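Local atomic coordinates of lipid binding protein LpqN (Mycobacterium tuberculosis, PDB entry 6E5F), a protein that binds lipids and supports cell envelope biogenesis, interacting with the periplasmic loop domains of the mycolate transporters MmpL3 and MmpL11. Residues A[171-176]-A[180-185]; A[201-206]-A[211-216]. All coordinates share one frame; numbering follows the deposited sequence.

In the fold
Contact 1 pairs two strands of an antiparallel sheet, 165-176 and 179-192, while contact 2 joins the next strand, 195-206, to helix 210-223 packed on that sheet. Their centres lie about 10 Å apart, and both line the groove that holds the dodecyl trehaloside L6T. The two contacts are stitched together by the salt bridge from R181 NH2 to D204 OD2 at 2.6 Å and by a probable hydrogen bond, 2.8 Å, from T182 N to A205 O. Contact 1 meets both the sugar and the alkyl chain of L6T, contact 2 the alkyl chain, with A184 CB and A203 CB both near CBD.

Contact 1. Residues A[171-176]-A[180-185]; sequences GGSYSK and LRTVAQ. With L6T (alpha-D-glucopyranosyl 6-O-dodecyl-alpha-D-glucopyranoside), chain B.
Four backbone hydrogen bonds tie G172 to V183 and Y174 to R181, each residue giving and accepting one. G172 N reaches V183 O at 2.9 Å, and V183 N returns to G172 O at 2.9 Å. R181 N to Y174 O measures 2.8 Å. This is the antiparallel hairpin of strands 165-176 and 179-192, and its two faces do different work. On the face of S173, T182 and A184 lies L6T. S173 OG is turned anti to its own carbonyl carbon (chi1 -61°), which sets it 2.6 Å from sugar hydroxyl O3, a hydrogen bond either group could donate. The same OG shares a water with T182 OG1, and T182 OG1 is also bonded to T210. G171, lacking a side chain on this face, lets the alkyl chain lie close over the strand, and G172 CA comes 3.5 Å from ether oxygen O6; A184 CB lies 3.5 Å from alkyl carbon CBD. On the other face Y174 and R181 run side by side, ring and guanidinium planes 71° apart, with ring atom CE1 of Y174 3.6 Å from R181 CB. Beside the hydroxyl end of the ring, the R181 chain bends at chi3 (66°), and its charge is met by salt bridges to D204 and D117, while NH1 also donates to a water that in turn gives a hydrogen bond to K176 O.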
loop_
_atom_site.group_PDB
_atom_site.type_symbol
_atom_site.label_atom_id
_atom_site.label_comp_id
_atom_site.label_asym_id
_atom_site.label_seq_id
_atom_site.Cartn_x
_atom_site.Cartn_y
_atom_site.Cartn_z
ATOM N N GLY A 171 2.778 9.422 3.984
ATOM C CA GLY A 171 3.743 9.645 2.937
ATOM C C GLY A 171 4.856 10.547 3.423
ATOM O O GLY A 171 4.749 11.194 4.466
ATOM N N GLY A 172 5.924 10.558 2.652
ATOM C CA GLY A 172 7.048 11.418 2.961
ATOM C C GLY A 172 8.155 11.190 1.971
ATOM O O GLY A 172 7.921 10.767 0.835
ATOM N N SER A 173 9.371 11.499 2.404
ATOM C CA SER A 173 10.552 11.342 1.577
ATOM C C SER A 173 11.575 10.502 2.318
ATOM O O SER A 173 11.593 10.457 3.550
ATOM C CB SER A 173 11.177 12.696 1.237
ATOM O OG SER A 173 10.275 13.502 0.502
ATOM N N TYR A 174 12.426 9.827 1.549
ATOM C CA TYR A 174 13.569 9.120 2.105
ATOM C C TYR A 174 14.678 9.148 1.067
ATOM O O TYR A 174 14.449 9.455 -0.107
ATOM C CB TYR A 174 13.218 7.691 2.554
ATOM C CG TYR A 174 13.230 6.630 1.472
ATOM C CD1 TYR A 174 12.361 6.697 0.396
ATOM C CD2 TYR A 174 14.092 5.542 1.547
ATOM C CE1 TYR A 174 12.369 5.722 -0.592
ATOM C CE2 TYR A 174 14.097 4.561 0.570
ATOM C CZ TYR A 174 13.231 4.657 -0.496
ATOM O OH TYR A 174 13.225 3.692 -1.479
ATOM N N SER A 175 15.896 8.864 1.518
ATOM C CA SER A 175 17.074 8.894 0.664
ATOM C C SER A 175 17.507 7.474 0.339
ATOM O O SER A 175 17.657 6.644 1.240
ATOM C CB SER A 175 18.221 9.634 1.353
ATOM O OG SER A 175 17.929 11.015 1.474
ATOM N N LYS A 176 17.701 7.200 -0.949
ATOM C CA LYS A 176 18.181 5.903 -1.409
ATOM C C LYS A 176 19.237 6.143 -2.475
ATOM O O LYS A 176 18.966 6.805 -3.481
ATOM C CB LYS A 176 17.034 5.059 -1.971
ATOM C CG LYS A 176 17.493 3.804 -2.702
ATOM C CD LYS A 176 16.433 2.715 -2.678
ATOM C CE LYS A 176 16.865 1.513 -3.503
ATOM N NZ LYS A 176 16.072 0.297 -3.176
ATOM N N LEU A 180 16.785 11.625 -3.270
ATOM C CA LEU A 180 15.555 11.786 -2.510
ATOM C C LEU A 180 14.405 11.149 -3.278
ATOM O O LEU A 180 14.249 11.376 -4.481
ATOM C CB LEU A 180 15.275 13.266 -2.272
ATOM C CG LEU A 180 14.260 13.580 -1.173
ATOM C CD1 LEU A 180 14.749 13.078 0.181
ATOM C CD2 LEU A 180 13.969 15.071 -1.121
ATOM N N ARG A 181 13.607 10.352 -2.580
ATOM C CA ARG A 181 12.466 9.671 -3.172
ATOM C C ARG A 181 11.219 9.989 -2.369
ATOM O O ARG A 181 11.276 10.093 -1.141
ATOM C CB ARG A 181 12.668 8.147 -3.184
ATOM C CG ARG A 181 13.979 7.693 -3.812
ATOM C CD ARG A 181 13.999 6.184 -4.020
ATOM N NE ARG A 181 12.999 5.777 -5.006
ATOM C CZ ARG A 181 13.216 5.739 -6.318
ATOM N NH1 ARG A 181 14.402 6.066 -6.815
ATOM N NH2 ARG A 181 12.241 5.374 -7.135
ATOM N N THR A 182 10.098 10.141 -3.063
ATOM C CA THR A 182 8.797 10.253 -2.416
ATOM C C THR A 182 8.201 8.859 -2.278
ATOM O O THR A 182 8.171 8.087 -3.242
ATOM C CB THR A 182 7.874 11.147 -3.239
ATOM O OG1 THR A 182 8.415 12.478 -3.265
ATOM C CG2 THR A 182 6.480 11.185 -2.645
ATOM N N VAL A 183 7.751 8.535 -1.072
ATOM C CA VAL A 183 7.175 7.231 -0.778
ATOM C C VAL A 183 5.894 7.442 0.009
ATOM O O VAL A 183 5.770 8.374 0.803
ATOM C CB VAL A 183 8.167 6.344 0.007
ATOM C CG1 VAL A 183 8.444 6.928 1.393
ATOM C CG2 VAL A 183 7.637 4.931 0.110
ATOM N N ALA A 184 4.931 6.558 -0.215
ATOM C CA ALA A 184 3.707 6.622 0.552
ATOM C C ALA A 184 3.090 5.241 0.567
ATOM O O ALA A 184 3.336 4.413 -0.319
ATOM C CB ALA A 184 2.715 7.615 -0.039
ATOM N N GLN A 185 2.280 5.009 1.587
ATOM C CA GLN A 185 1.637 3.718 1.744
ATOM C C GLN A 185 0.241 3.925 2.293
ATOM O O GLN A 185 0.064 4.565 3.333
ATOM C CB GLN A 185 2.443 2.830 2.684
ATOM C CG GLN A 185 1.876 1.432 2.846
ATOM C CD GLN A 185 2.688 0.620 3.809
ATOM O OE1 GLN A 185 2.686 0.884 5.010
ATOM N NE2 GLN A 185 3.394 -0.381 3.293
HETATM C C1 L6T B . 8.074 15.703 4.228
HETATM C C2 L6T B . 9.306 15.525 3.357
HETATM C C3 L6T B . 9.086 16.207 2.026
HETATM C C4 L6T B . 7.846 15.622 1.379
HETATM C C5 L6T B . 6.660 15.861 2.310
HETATM C C6 L6T B . 5.338 15.366 1.654
HETATM C CAA L6T B . 6.894 17.217 5.554
HETATM C CAO L6T B . 8.626 17.482 7.173
HETATM C CAP L6T B . 9.203 16.891 8.462
HETATM C CAR L6T B . 8.244 18.936 7.400
HETATM C CAT L6T B . 7.681 19.496 6.107
HETATM C CAV L6T B . 6.475 18.669 5.719
HETATM C CAX L6T B . 4.424 13.304 1.041
HETATM C CAY L6T B . 3.869 13.342 -0.413
HETATM C CAZ L6T B . 3.216 11.966 -0.522
HETATM C CBA L6T B . 2.254 12.025 -1.709
HETATM C CBB L6T B . 2.277 10.553 -2.140
HETATM C CBC L6T B . 0.889 10.188 -2.582
HETATM C CBD L6T B . 0.891 8.651 -2.888
HETATM C CBE L6T B . -0.546 8.211 -2.758
HETATM C CBF L6T B . -0.788 7.286 -1.510
HETATM C CBG L6T B . -0.293 5.857 -1.813
HETATM C CBH L6T B . -1.000 5.281 -3.023
HETATM C CBI L6T B . -2.510 5.545 -3.055
HETATM O O1 L6T B . 7.868 17.097 4.505
HETATM O O2 L6T B . 10.439 16.111 4.007
HETATM O O3 L6T B . 10.226 16.002 1.182
HETATM O O4 L6T B . 7.629 16.267 0.125
HETATM O O5 L6T B . 6.904 15.173 3.558
HETATM O O6 L6T B . 5.622 14.075 1.194
HETATM O OAN L6T B . 7.460 16.727 6.789
HETATM O OAQ L6T B . 8.193 16.865 9.471
HETATM O OAS L6T B . 9.400 19.691 7.787
HETATM O OAU L6T B . 7.292 20.863 6.295
HETATM O OAW L6T B . 5.932 19.155 4.485
HETATM O O HOH W 1 10.765 13.363 -2.085
HETATM O O HOH W 2 17.073 6.085 -5.630
#

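Contact 2. Residues A[201-206]-A[211-216]; sequences LNADAL and MTLMDA. With L6T (alpha-D-glucopyranosyl 6-O-dodecyl-alpha-D-glucopyranoside), chain B.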
loop_
_atom_site.group_PDB
_atom_site.type_symbol
_atom_site.label_atom_id
_atom_site.label_comp_id
_atom_site.label_asym_id
_atom_site.label_seq_id
_atom_site.Cartn_x
_atom_site.Cartn_y
_atom_site.Cartn_z
ATOM N N LEU A 201 -1.102 -0.303 -0.629
ATOM C CA LEU A 201 -0.717 0.357 -1.868
ATOM C C LEU A 201 0.557 1.144 -1.582
ATOM O O LEU A 201 0.553 2.050 -0.741
ATOM C CB LEU A 201 -1.833 1.268 -2.370
ATOM C CG LEU A 201 -3.198 0.594 -2.582
ATOM C CD1 LEU A 201 -4.242 1.629 -2.981
ATOM C CD2 LEU A 201 -3.120 -0.510 -3.622
ATOM N N ASN A 202 1.633 0.763 -2.246
ATOM C CA ASN A 202 2.965 1.315 -1.997
ATOM C C ASN A 202 3.351 2.174 -3.193
ATOM O O ASN A 202 3.595 1.647 -4.283
ATOM C CB ASN A 202 3.969 0.176 -1.822
ATOM C CG ASN A 202 3.722 -0.646 -0.572
ATOM O OD1 ASN A 202 3.204 -0.145 0.416
ATOM N ND2 ASN A 202 4.100 -1.916 -0.609
ATOM N N ALA A 203 3.422 3.486 -2.987
ATOM C CA ALA A 203 3.801 4.418 -4.043
ATOM C C ALA A 203 5.257 4.833 -3.872
ATOM O O ALA A 203 5.718 5.050 -2.749
ATOM C CB ALA A 203 2.906 5.657 -3.995
ATOM N N ASP A 204 5.976 4.929 -4.989
ATOM C CA ASP A 204 7.371 5.345 -4.946
ATOM C C ASP A 204 7.730 6.066 -6.234
ATOM O O ASP A 204 7.365 5.630 -7.327
ATOM C CB ASP A 204 8.282 4.127 -4.755
ATOM C CG ASP A 204 9.738 4.432 -5.053
ATOM O OD1 ASP A 204 10.400 5.080 -4.220
ATOM O OD2 ASP A 204 10.222 4.023 -6.131
ATOM N N ALA A 205 8.446 7.178 -6.095
ATOM C CA ALA A 205 8.948 7.906 -7.254
ATOM C C ALA A 205 10.119 8.771 -6.820
ATOM O O ALA A 205 10.289 9.072 -5.636
ATOM C CB ALA A 205 7.857 8.778 -7.885
ATOM N N LEU A 206 10.930 9.158 -7.797
ATOM C CA LEU A 206 11.938 10.176 -7.540
ATOM C C LEU A 206 11.258 11.473 -7.120
ATOM O O LEU A 206 10.140 11.780 -7.542
ATOM C CB LEU A 206 12.778 10.409 -8.793
ATOM C CG LEU A 206 13.704 9.252 -9.184
ATOM C CD1 LEU A 206 14.167 9.396 -10.623
ATOM C CD2 LEU A 206 14.901 9.180 -8.242
ATOM N N MET A 211 4.473 14.940 -7.947
ATOM C CA MET A 211 3.117 15.293 -8.353
ATOM C C MET A 211 2.469 14.190 -9.180
ATOM O O MET A 211 1.244 14.026 -9.137
ATOM C CB MET A 211 3.120 16.600 -9.145
ATOM C CG MET A 211 1.725 17.146 -9.438
ATOM S SD MET A 211 0.836 17.683 -7.958
ATOM C CE MET A 211 1.865 19.048 -7.432
ATOM N N THR A 212 3.264 13.431 -9.938
ATOM C CA THR A 212 2.705 12.308 -10.685
ATOM C C THR A 212 2.063 11.295 -9.749
ATOM O O THR A 212 0.974 10.780 -10.032
ATOM C CB THR A 212 3.798 11.651 -11.528
ATOM O OG1 THR A 212 4.461 12.645 -12.314
ATOM C CG2 THR A 212 3.204 10.599 -12.456
ATOM N N LEU A 213 2.719 10.993 -8.623
ATOM C CA LEU A 213 2.126 10.096 -7.639
ATOM C C LEU A 213 0.841 10.678 -7.071
ATOM O O LEU A 213 -0.166 9.975 -6.926
ATOM C CB LEU A 213 3.109 9.832 -6.500
ATOM C CG LEU A 213 4.351 8.999 -6.789
ATOM C CD1 LEU A 213 5.145 8.801 -5.506
ATOM C CD2 LEU A 213 3.982 7.656 -7.407
ATOM N N MET A 214 0.865 11.966 -6.716
ATOM C CA MET A 214 -0.294 12.569 -6.069
ATOM C C MET A 214 -1.506 12.563 -6.993
ATOM O O MET A 214 -2.629 12.305 -6.549
ATOM C CB MET A 214 0.041 13.991 -5.618
ATOM C CG MET A 214 1.245 14.064 -4.677
ATOM S SD MET A 214 1.495 15.670 -3.902
ATOM C CE MET A 214 0.075 15.744 -2.828
ATOM N N ASP A 215 -1.296 12.837 -8.282
ATOM C CA ASP A 215 -2.400 12.786 -9.237
ATOM C C ASP A 215 -3.010 11.391 -9.290
ATOM O O ASP A 215 -4.235 11.231 -9.253
ATOM C CB ASP A 215 -1.913 13.214 -10.623
ATOM C CG ASP A 215 -1.593 14.694 -10.700
ATOM O OD1 ASP A 215 -2.119 15.466 -9.871
ATOM O OD2 ASP A 215 -0.821 15.090 -11.600
ATOM N N ALA A 216 -2.163 10.362 -9.375
ATOM C CA ALA A 216 -2.665 8.993 -9.425
ATOM C C ALA A 216 -3.414 8.631 -8.151
ATOM O O ALA A 216 -4.398 7.885 -8.199
ATOM C CB ALA A 216 -1.505 8.025 -9.646
HETATM C C1 L6T B . 8.074 15.703 4.228
HETATM C C2 L6T B . 9.306 15.525 3.357
HETATM C C3 L6T B . 9.086 16.207 2.026
HETATM C C4 L6T B . 7.846 15.622 1.379
HETATM C C5 L6T B . 6.660 15.861 2.310
HETATM C C6 L6T B . 5.338 15.366 1.654
HETATM C CAA L6T B . 6.894 17.217 5.554
HETATM C CAO L6T B . 8.626 17.482 7.173
HETATM C CAP L6T B . 9.203 16.891 8.462
HETATM C CAR L6T B . 8.244 18.936 7.400
HETATM C CAT L6T B . 7.681 19.496 6.107
HETATM C CAV L6T B . 6.475 18.669 5.719
HETATM C CAX L6T B . 4.424 13.304 1.041
HETATM C CAY L6T B . 3.869 13.342 -0.413
HETATM C CAZ L6T B . 3.216 11.966 -0.522
HETATM C CBA L6T B . 2.254 12.025 -1.709
HETATM C CBB L6T B . 2.277 10.553 -2.140
HETATM C CBC L6T B . 0.889 10.188 -2.582
HETATM C CBD L6T B . 0.891 8.651 -2.888
HETATM C CBE L6T B . -0.546 8.211 -2.758
HETATM C CBF L6T B . -0.788 7.286 -1.510
HETATM C CBG L6T B . -0.293 5.857 -1.813
HETATM C CBH L6T B . -1.000 5.281 -3.023
HETATM C CBI L6T B . -2.510 5.545 -3.055
HETATM O O1 L6T B . 7.868 17.097 4.505
HETATM O O2 L6T B . 10.439 16.111 4.007
HETATM O O3 L6T B . 10.226 16.002 1.182
HETATM O O4 L6T B . 7.629 16.267 0.125
HETATM O O5 L6T B . 6.904 15.173 3.558
HETATM O O6 L6T B . 5.622 14.075 1.194
HETATM O OAN L6T B . 7.460 16.727 6.789
HETATM O OAQ L6T B . 8.193 16.865 9.471
HETATM O OAS L6T B . 9.400 19.691 7.787
HETATM O OAU L6T B . 7.292 20.863 6.295
HETATM O OAW L6T B . 5.932 19.155 4.485
#
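L213 carries the whole junction between strand 201-206 and helix 211-216, laying its forked end against the strand at A203, D204 and A205. CD1 packs most closely, 3.6 Å from A205 CB and 3.7 Å from A205 N, so this methyl rests on backbone as well as side chain. The other branch, CD2, lies 3.9 Å from D204 O and reaches A203 CB more loosely at 4.1 Å. CG stands anti to the carbonyl carbon (chi1 -69°), and chi2 near 180° carries CD1 on outward toward A205, with CD2 branching off to the D204 carbonyl. Small residues at A203 and A205 accept them, and no hydrogen bond crosses between the segments, whose short axes approach to 8.7 Å. The tight zone ends there. M211 and D215, one turn apart, are exposed on the outer side of the helix, beyond contact with the strand, and the D204 side chain leaves the strand on the side away from the helix. M214 does not touch the strand either: its CG meets L6T carbon CBA at 3.7 Å, while A203 CB lies 3.8 Å from CBD, putting the alkyl chain between helix and sheet. Strand 201-206 is held between strands 120-130 and 179-192, and helix 210-223 packs over this face, its segment roughly antiparallel to the strand (152°), with L213 also on W93, P119 and T182.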